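PDB 4FXI: mRNA interferase RelE from Escherichia coli, which cleaves mRNA in the ribosomal A site during amino acid starvation, inhibiting translation as the toxic half of the RelBE toxin-antitoxin system. Local coordinates for residues 74-78 against 89-94. The protein carries 1 engineered substitution. Numbering follows the deposited sequence.
Sequences FVISV and EAVKRI
Helix segment 89-94 runs across strand 74-78 with its axis 7.3 Å away and its direction turned 133° from that of the strand, and the backbones come nearest where the CA atoms of S77 and A90 stand 5.2 Å apart. Here the small methyl of A90 lets the helix settle on the strand: its CB meets both S77 CB, at 3.7 Å, and the CD1 end of I76. The I76 side chain reaches the helix with both its branches. With chi1 at 58°, CG1 tucks in between the two backbone branches and carries CD1 to A90, while CG2 packs 3.6 Å from CD1 of I94. The two isoleucine side chains cross at about a right angle, and M47 from a loop also touches I94.

Beside this apolar patch, R93 stretches its chain, extended from CG to NE, alongside the strand past the carbonyl of I76, with CD 3.3 Å from I76 O. R93 NH1 donates to I76 O at 3.0 Å in a fairly straight bond, with the oxygen at the edge of the guanidinium and close to its plane. One turn earlier in the helix, E89 forms a salt bridge through OE2 to R93 NE at 2.9 Å, although the hydrogen bond within it is weak. R93 NH2 forms a second salt bridge, with E14 of helix 9-17. These partners together hold the rotation of the guanidinium and probably offset its charge. A chi1 of -174° carries the S77 hydroxyl away from its backbone N, and OG hydrogen-bonds to the carbonyl oxygen of V86, earlier in helix 85-94.

I76 and S77 both face V63 of the adjacent antiparallel strand 60-67 in a classic beta bulge, and at this bulge the C-terminal helix 85-94 packs against the mixed sheet of this RelE-family toxin.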
loop_
_atom_site.group_PDB
_atom_site.type_symbol
_atom_site.label_atom_id
_atom_site.label_comp_id
_atom_site.label_asym_id
_atom_site.label_seq_id
_atom_site.Cartn_x
_atom_site.Cartn_y
_atom_site.Cartn_z
ATOM N N PHE A 74 6.764 -1.271 -3.727
ATOM C CA PHE A 74 6.116 -2.543 -4.023
ATOM C C PHE A 74 4.798 -2.626 -3.274
ATOM O O PHE A 74 4.773 -2.762 -2.052
ATOM C CB PHE A 74 7.051 -3.690 -3.613
ATOM C CG PHE A 74 6.517 -5.058 -3.918
ATOM C CD1 PHE A 74 6.163 -5.418 -5.208
ATOM C CD2 PHE A 74 6.394 -6.001 -2.909
ATOM C CE1 PHE A 74 5.678 -6.689 -5.482
ATOM C CE2 PHE A 74 5.902 -7.271 -3.183
ATOM C CZ PHE A 74 5.547 -7.611 -4.472
ATOM N N VAL A 75 3.691 -2.512 -3.995
ATOM C CA VAL A 75 2.384 -2.571 -3.350
ATOM C C VAL A 75 2.049 -4.025 -3.035
ATOM O O VAL A 75 1.943 -4.835 -3.939
ATOM C CB VAL A 75 1.293 -1.992 -4.254
ATOM C CG1 VAL A 75 -0.087 -2.117 -3.574
ATOM C CG2 VAL A 75 1.607 -0.526 -4.571
ATOM N N ILE A 76 1.889 -4.358 -1.755
ATOM C CA ILE A 76 1.647 -5.760 -1.379
ATOM C C ILE A 76 0.207 -6.095 -0.999
ATOM O O ILE A 76 -0.208 -7.255 -1.079
ATOM C CB ILE A 76 2.528 -6.170 -0.212
ATOM C CG1 ILE A 76 2.263 -5.258 0.963
ATOM C CG2 ILE A 76 3.980 -6.061 -0.581
ATOM C CD1 ILE A 76 3.277 -5.411 2.023
ATOM N N SER A 77 -0.556 -5.095 -0.579
ATOM C CA SER A 77 -1.891 -5.351 -0.071
ATOM C C SER A 77 -2.777 -4.111 -0.169
ATOM O O SER A 77 -2.376 -3.014 0.234
ATOM C CB SER A 77 -1.812 -5.818 1.388
ATOM O OG SER A 77 -3.092 -6.198 1.868
ATOM N N VAL A 78 -3.974 -4.279 -0.724
ATOM C CA VAL A 78 -4.981 -3.221 -0.652
ATOM C C VAL A 78 -6.342 -3.804 -0.269
ATOM O O VAL A 78 -6.848 -4.729 -0.914
ATOM C CB VAL A 78 -5.018 -2.301 -1.918
ATOM C CG1 VAL A 78 -4.017 -2.747 -2.952
ATOM C CG2 VAL A 78 -6.422 -2.186 -2.498
ATOM N N GLU A 89 -2.922 -9.838 5.662
ATOM C CA GLU A 89 -2.644 -10.270 4.297
ATOM C C GLU A 89 -1.273 -9.791 3.826
ATOM O O GLU A 89 -0.539 -10.523 3.164
ATOM C CB GLU A 89 -3.723 -9.778 3.328
ATOM C CG GLU A 89 -4.802 -10.805 3.045
ATOM C CD GLU A 89 -4.240 -12.128 2.554
ATOM O OE1 GLU A 89 -4.656 -13.179 3.083
ATOM O OE2 GLU A 89 -3.390 -12.121 1.639
ATOM N N ALA A 90 -0.934 -8.553 4.162
ATOM C CA ALA A 90 0.369 -8.011 3.792
ATOM C C ALA A 90 1.505 -8.851 4.388
ATOM O O ALA A 90 2.470 -9.181 3.699
ATOM C CB ALA A 90 0.488 -6.553 4.224
ATOM N N VAL A 91 1.386 -9.207 5.665
ATOM C CA VAL A 91 2.417 -10.017 6.300
ATOM C C VAL A 91 2.511 -11.376 5.621
ATOM O O VAL A 91 3.597 -11.846 5.285
ATOM C CB VAL A 91 2.148 -10.245 7.814
ATOM C CG1 VAL A 91 3.252 -11.086 8.398
ATOM C CG2 VAL A 91 2.048 -8.923 8.549
ATOM N N LYS A 92 1.355 -11.992 5.411
ATOM C CA LYS A 92 1.259 -13.279 4.735
ATOM C C LYS A 92 1.926 -13.280 3.351
ATOM O O LYS A 92 2.608 -14.233 2.986
ATOM C CB LYS A 92 -0.217 -13.674 4.620
ATOM C CG LYS A 92 -0.482 -15.132 4.312
ATOM C CD LYS A 92 -1.903 -15.496 4.733
ATOM C CE LYS A 92 -2.245 -16.946 4.434
ATOM N NZ LYS A 92 -2.582 -17.154 2.999
ATOM N N ARG A 93 1.736 -12.217 2.581
ATOM C CA ARG A 93 2.272 -12.169 1.221
ATOM C C ARG A 93 3.770 -11.874 1.162
ATOM O O ARG A 93 4.418 -12.129 0.151
ATOM C CB ARG A 93 1.502 -11.152 0.377
ATOM C CG ARG A 93 0.054 -11.550 0.133
ATOM C CD ARG A 93 -0.727 -10.466 -0.607
ATOM N NE ARG A 93 -2.152 -10.782 -0.623
ATOM C CZ ARG A 93 -3.101 -9.946 -1.024
ATOM N NH1 ARG A 93 -2.783 -8.733 -1.455
ATOM N NH2 ARG A 93 -4.371 -10.330 -0.999
ATOM N N ILE A 94 4.309 -11.320 2.242
ATOM C CA ILE A 94 5.735 -11.029 2.337
ATOM C C ILE A 94 6.530 -12.268 2.765
ATOM O O ILE A 94 7.672 -12.453 2.349
ATOM C CB ILE A 94 5.992 -9.857 3.319
ATOM C CG1 ILE A 94 5.476 -8.554 2.717
ATOM C CG2 ILE A 94 7.468 -9.701 3.634
ATOM C CD1 ILE A 94 6.135 -8.203 1.397
#